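PDB 1YWM: C protein alpha-antigen, which may play a role in virulence and immunity as a cell-wall-linked surface protein of group B Streptococcus, represented here by its N-terminal domain. Local coordinates for residues 128-133 and 152-157; 134-139 and 180-185. All coordinates share one frame; numbering follows the deposited sequence.

Contact 1 of 2, residues 128-133 and 152-157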
loop_
_atom_site.group_PDB
_atom_site.type_symbol
_atom_site.label_atom_id
_atom_site.label_comp_id
_atom_site.label_asym_id
_atom_site.label_seq_id
_atom_site.Cartn_x
_atom_site.Cartn_y
_atom_site.Cartn_z
ATOM N N ASP A 128 13.490 1.973 -0.240
ATOM C CA ASP A 128 14.876 2.290 -0.580
ATOM C C ASP A 128 15.675 2.527 0.683
ATOM O O ASP A 128 16.785 2.023 0.813
ATOM C CB ASP A 128 14.943 3.583 -1.402
ATOM C CG ASP A 128 14.541 3.377 -2.834
ATOM O OD1 ASP A 128 14.455 2.209 -3.268
ATOM O OD2 ASP A 128 14.297 4.335 -3.594
ATOM N N LYS A 129 15.124 3.323 1.588
ATOM C CA LYS A 129 15.785 3.588 2.871
ATOM C C LYS A 129 16.068 2.298 3.641
ATOM O O LYS A 129 17.158 2.105 4.223
ATOM C CB LYS A 129 14.966 4.561 3.728
ATOM C CG LYS A 129 15.707 5.114 4.926
ATOM C CD LYS A 129 16.931 5.954 4.474
ATOM C CE LYS A 129 17.556 6.755 5.604
ATOM N NZ LYS A 129 17.873 5.911 6.800
ATOM N N ILE A 130 15.076 1.426 3.697
ATOM C CA ILE A 130 15.260 0.160 4.362
ATOM C C ILE A 130 16.413 -0.630 3.753
ATOM O O ILE A 130 17.223 -1.205 4.493
ATOM C CB ILE A 130 13.954 -0.687 4.355
ATOM C CG1 ILE A 130 12.924 -0.102 5.335
ATOM C CG2 ILE A 130 14.299 -2.165 4.716
ATOM C CD1 ILE A 130 11.478 -0.712 5.152
ATOM N N GLU A 131 16.503 -0.665 2.418
ATOM C CA GLU A 131 17.586 -1.432 1.767
ATOM C C GLU A 131 18.945 -0.782 2.024
ATOM O O GLU A 131 19.943 -1.480 2.179
ATOM C CB GLU A 131 17.352 -1.586 0.244
ATOM C CG GLU A 131 16.186 -2.537 -0.106
ATOM C CD GLU A 131 16.240 -3.863 0.654
ATOM O OE1 GLU A 131 15.222 -4.238 1.320
ATOM O OE2 GLU A 131 17.311 -4.526 0.593
ATOM N N GLU A 132 18.971 0.541 2.105
ATOM C CA GLU A 132 20.230 1.252 2.399
ATOM C C GLU A 132 20.736 0.939 3.813
ATOM O O GLU A 132 21.950 0.688 4.013
ATOM C CB GLU A 132 20.063 2.746 2.185
ATOM C CG GLU A 132 19.764 3.086 0.720
ATOM C CD GLU A 132 19.229 4.491 0.514
ATOM O OE1 GLU A 132 19.071 4.879 -0.656
ATOM O OE2 GLU A 132 18.937 5.199 1.510
ATOM N N VAL A 133 19.826 0.909 4.787
ATOM C CA VAL A 133 20.221 0.590 6.174
ATOM C C VAL A 133 20.613 -0.885 6.267
ATOM O O VAL A 133 21.553 -1.242 6.974
ATOM C CB VAL A 133 19.121 0.959 7.199
ATOM C CG1 VAL A 133 19.499 0.535 8.640
ATOM C CG2 VAL A 133 18.806 2.466 7.120
ATOM N N THR A 152 16.327 -6.796 12.741
ATOM C CA THR A 152 15.046 -7.238 13.292
ATOM C C THR A 152 13.983 -6.144 13.122
ATOM O O THR A 152 12.819 -6.413 12.762
ATOM C CB THR A 152 15.231 -7.562 14.832
ATOM O OG1 THR A 152 15.925 -8.810 15.001
ATOM C CG2 THR A 152 13.870 -7.820 15.505
ATOM N N GLY A 153 14.382 -4.911 13.404
ATOM C CA GLY A 153 13.461 -3.782 13.292
ATOM C C GLY A 153 13.085 -3.520 11.834
ATOM O O GLY A 153 11.905 -3.237 11.493
ATOM N N LEU A 154 14.079 -3.570 10.959
ATOM C CA LEU A 154 13.784 -3.440 9.529
ATOM C C LEU A 154 12.826 -4.539 9.027
ATOM O O LEU A 154 11.935 -4.259 8.210
ATOM C CB LEU A 154 15.068 -3.470 8.697
ATOM C CG LEU A 154 16.099 -2.362 9.002
ATOM C CD1 LEU A 154 17.290 -2.553 8.039
ATOM C CD2 LEU A 154 15.539 -0.939 8.851
ATOM N N ASP A 155 13.051 -5.789 9.437
ATOM C CA ASP A 155 12.173 -6.892 9.048
ATOM C C ASP A 155 10.740 -6.700 9.507
ATOM O O ASP A 155 9.806 -7.034 8.777
ATOM C CB ASP A 155 12.704 -8.238 9.539
ATOM C CG ASP A 155 14.007 -8.609 8.884
ATOM O OD1 ASP A 155 14.649 -9.568 9.368
ATOM O OD2 ASP A 155 14.456 -7.985 7.889
ATOM N N THR A 156 10.572 -6.169 10.706
ATOM C CA THR A 156 9.238 -5.909 11.243
ATOM C C THR A 156 8.492 -4.865 10.379
ATOM O O THR A 156 7.319 -5.066 9.983
ATOM C CB THR A 156 9.374 -5.458 12.716
ATOM O OG1 THR A 156 9.874 -6.568 13.495
ATOM C CG2 THR A 156 8.013 -5.114 13.314
ATOM N N ILE A 157 9.181 -3.775 10.071
ATOM C CA ILE A 157 8.637 -2.749 9.205
ATOM C C ILE A 157 8.338 -3.297 7.793
ATOM O O ILE A 157 7.280 -3.012 7.206
ATOM C CB ILE A 157 9.595 -1.537 9.131
ATOM C CG1 ILE A 157 9.632 -0.834 10.513
ATOM C CG2 ILE A 157 9.081 -0.551 8.061
ATOM C CD1 ILE A 157 10.692 0.279 10.707
#
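I130, V133, L154 and I157 make an entirely apolar side-chain contact between helices 124-137 and 144-163, and all four are buried. The CA-CB bond of L154 points at the facing helix, and its CD1 is shared: it lies 3.8 Å from V133 CG1 and the same distance from the backbone O of I130. V133 meets it with CG1 because that methyl stands opposite the backbone N (chi1 176°), and the two side chains run at a slant to one another. Further along, I130 reaches out with its extended end, and its CD1 touches I157 CG2 at 3.8 Å. The other branch of I130 is looser, with CG2 4.3 Å from L154 CB. The helices belong to an antiparallel three-helix bundle; over these segments their axes approach to 10.6 Å at 159°, with I130 and L154 level across the interface. Helix 168-182 completes the packing, its V178 touching both V133 and I157. Polar groups keep to the flanks. D155 OD2 forms a salt bridge with R134, linking the same two helices beside the apolar patch, while K129 NZ hydrogen-bonds to N179 OD1 of the third helix and to a bound glycerol. Within each helix the regular backbone bonds continue, among them V133 N to K129 O at 3.0 Å.

Contact 2 of 2, residues 134-139 and 180-185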
loop_
_atom_site.group_PDB
_atom_site.type_symbol
_atom_site.label_atom_id
_atom_site.label_comp_id
_atom_site.label_asym_id
_atom_site.label_seq_id
_atom_site.Cartn_x
_atom_site.Cartn_y
_atom_site.Cartn_z
ATOM N N ARG A 134 19.878 -1.754 5.575
ATOM C CA ARG A 134 20.218 -3.165 5.539
ATOM C C ARG A 134 21.651 -3.352 5.024
ATOM O O ARG A 134 22.455 -4.117 5.599
ATOM C CB ARG A 134 19.254 -3.887 4.570
ATOM C CG ARG A 134 19.173 -5.377 4.723
ATOM C CD ARG A 134 18.111 -6.047 3.810
ATOM N NE ARG A 134 16.722 -5.653 4.117
ATOM C CZ ARG A 134 15.995 -6.170 5.129
ATOM N NH1 ARG A 134 14.723 -5.801 5.357
ATOM N NH2 ARG A 134 16.547 -7.066 5.919
ATOM N N THR A 135 21.973 -2.656 3.933
ATOM C CA THR A 135 23.286 -2.794 3.309
ATOM C C THR A 135 24.362 -2.314 4.299
ATOM O O THR A 135 25.366 -2.978 4.521
ATOM C CB THR A 135 23.346 -1.973 1.996
ATOM O OG1 THR A 135 22.538 -2.628 1.005
ATOM C CG2 THR A 135 24.749 -2.035 1.389
ATOM N N ASN A 136 24.114 -1.160 4.890
ATOM C CA ASN A 136 25.006 -0.627 5.912
ATOM C C ASN A 136 25.185 -1.614 7.080
ATOM O O ASN A 136 26.328 -1.927 7.473
ATOM C CB ASN A 136 24.468 0.715 6.398
ATOM C CG ASN A 136 25.398 1.403 7.383
ATOM O OD1 ASN A 136 26.589 1.093 7.455
ATOM N ND2 ASN A 136 24.867 2.360 8.114
ATOM N N ALA A 137 24.069 -2.101 7.627
ATOM C CA ALA A 137 24.097 -2.977 8.795
ATOM C C ALA A 137 24.909 -4.251 8.534
ATOM O O ALA A 137 25.509 -4.784 9.459
ATOM C CB ALA A 137 22.639 -3.345 9.270
ATOM N N ASN A 138 24.930 -4.715 7.285
ATOM C CA ASN A 138 25.639 -5.950 6.927
ATOM C C ASN A 138 27.157 -5.817 6.836
ATOM O O ASN A 138 27.867 -6.816 6.715
ATOM C CB ASN A 138 25.009 -6.591 5.667
ATOM C CG ASN A 138 23.738 -7.372 6.021
ATOM O OD1 ASN A 138 23.733 -8.155 6.966
ATOM N ND2 ASN A 138 22.663 -7.143 5.284
ATOM N N ASP A 139 27.646 -4.595 6.967
ATOM C CA ASP A 139 29.093 -4.359 6.991
ATOM C C ASP A 139 29.700 -5.040 8.252
ATOM O O ASP A 139 29.243 -4.767 9.361
ATOM C CB ASP A 139 29.322 -2.861 7.037
ATOM C CG ASP A 139 30.746 -2.486 6.730
ATOM O OD1 ASP A 139 31.659 -3.082 7.360
ATOM O OD2 ASP A 139 31.039 -1.631 5.879
ATOM N N GLU A 180 16.163 6.085 12.828
ATOM C CA GLU A 180 16.470 5.836 14.232
ATOM C C GLU A 180 17.074 4.455 14.497
ATOM O O GLU A 180 18.043 4.338 15.272
ATOM C CB GLU A 180 15.232 6.061 15.125
ATOM C CG GLU A 180 14.859 7.538 15.256
ATOM C CD GLU A 180 16.002 8.378 15.854
ATOM O OE1 GLU A 180 16.571 7.949 16.887
ATOM O OE2 GLU A 180 16.341 9.439 15.282
ATOM N N LEU A 181 16.508 3.416 13.883
ATOM C CA LEU A 181 17.102 2.071 13.949
ATOM C C LEU A 181 18.579 2.055 13.511
ATOM O O LEU A 181 19.429 1.400 14.138
ATOM C CB LEU A 181 16.313 1.055 13.083
ATOM C CG LEU A 181 15.011 0.489 13.686
ATOM C CD1 LEU A 181 14.133 -0.135 12.553
ATOM C CD2 LEU A 181 15.312 -0.532 14.782
ATOM N N GLU A 182 18.881 2.751 12.432
ATOM C CA GLU A 182 20.251 2.776 11.910
ATOM C C GLU A 182 21.222 3.330 12.947
ATOM O O GLU A 182 22.360 2.899 13.031
ATOM C CB GLU A 182 20.324 3.577 10.612
ATOM C CG GLU A 182 21.705 3.516 9.951
ATOM C CD GLU A 182 21.725 4.141 8.577
ATOM O OE1 GLU A 182 22.260 3.512 7.626
ATOM O OE2 GLU A 182 21.190 5.252 8.462
ATOM N N LYS A 183 20.755 4.255 13.767
ATOM C CA LYS A 183 21.607 4.802 14.843
ATOM C C LYS A 183 21.940 3.803 15.943
ATOM O O LYS A 183 22.840 4.070 16.750
ATOM C CB LYS A 183 21.005 6.088 15.431
ATOM C CG LYS A 183 20.781 7.202 14.423
ATOM C CD LYS A 183 20.123 8.399 15.110
ATOM C CE LYS A 183 19.708 9.504 14.129
ATOM N NZ LYS A 183 18.915 10.544 14.904
ATOM N N LEU A 184 21.296 2.624 15.942
ATOM C CA LEU A 184 21.629 1.602 16.922
ATOM C C LEU A 184 22.883 0.781 16.564
ATOM O O LEU A 184 23.334 -0.028 17.372
ATOM C CB LEU A 184 20.436 0.659 17.166
ATOM C CG LEU A 184 19.177 1.360 17.738
ATOM C CD1 LEU A 184 18.029 0.321 17.883
ATOM C CD2 LEU A 184 19.422 2.080 19.082
ATOM N N LEU A 185 23.400 0.942 15.355
ATOM C CA LEU A 185 24.585 0.182 14.957
ATOM C C LEU A 185 25.751 0.652 15.841
ATOM O O LEU A 185 25.896 1.851 16.092
ATOM C CB LEU A 185 24.924 0.397 13.481
ATOM C CG LEU A 185 23.886 -0.199 12.525
ATOM C CD1 LEU A 185 24.203 0.329 11.125
ATOM C CD2 LEU A 185 23.983 -1.751 12.659
#
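The amide of N136 and the carboxylate of E182 meet near one end of the antiparallel three-helix bundle, between helix 124-137 and helix 168-182. Their side chains cross at about a right angle, and the two flat groups are turned 69° apart. N136 ND2 donates to E182 OE1 over 2.9 Å in a nearly straight bond (162°). The acceptor lies close to the amide plane of N136, whereas the N-H reaches OE1 from above the carboxylate plane, so the bond is well aimed at the donor end and oblique at the acceptor end. The amide gets there because N136 CG is swung opposite the backbone N (chi1 -175°); E182 spans the gap from its own helix with an extended chain. At the other end of the amide, N136 OD1 accepts a hydrogen bond from W142 NE1, and these two partners together fix which way round the amide sits. The second carboxylate oxygen, E182 OE2, hydrogen-bonds to a bound glycerol and has a long, weak ion pair with K129.

L185 supplies the apolar half of the contact. A type I turn from E182 to L185, with L185 N bonded to E182 O at 3.2 Å, brings this leucine back toward helix 124-137. Its two methyls divide the work. CD1 of L185 comes 3.7 Å from N136 ND2 and 4.0 Å from A137 CA. L185 also touches V150 of helix 144-163, so this buried side chain meets both other helices of the bundle. On the side of its second methyl, L185 CD2 lies 4.0 Å from A137 CB.

Overall arrangement
Contacts 1 and 2 share helix 124-137, which packs on helix 144-163 in contact 1 and meets the end of helix 168-182 in contact 2, so together they join all three helices of the bundle. Their centres are 9 Å apart and they touch directly. L154 CD1 of contact 1 packs 3.7 Å from R134 N of contact 2, and V133 CG2 packs 3.6 Å from E182 OE1. The centres of contacts 1 and 2 lie about 16 Å and 25 Å from the centre of the chain. The dithiol pocket of T66, F97, G98, E99 and G101 belongs to the strand-rich, fibronectin-like part; neither contact contributes residues to it.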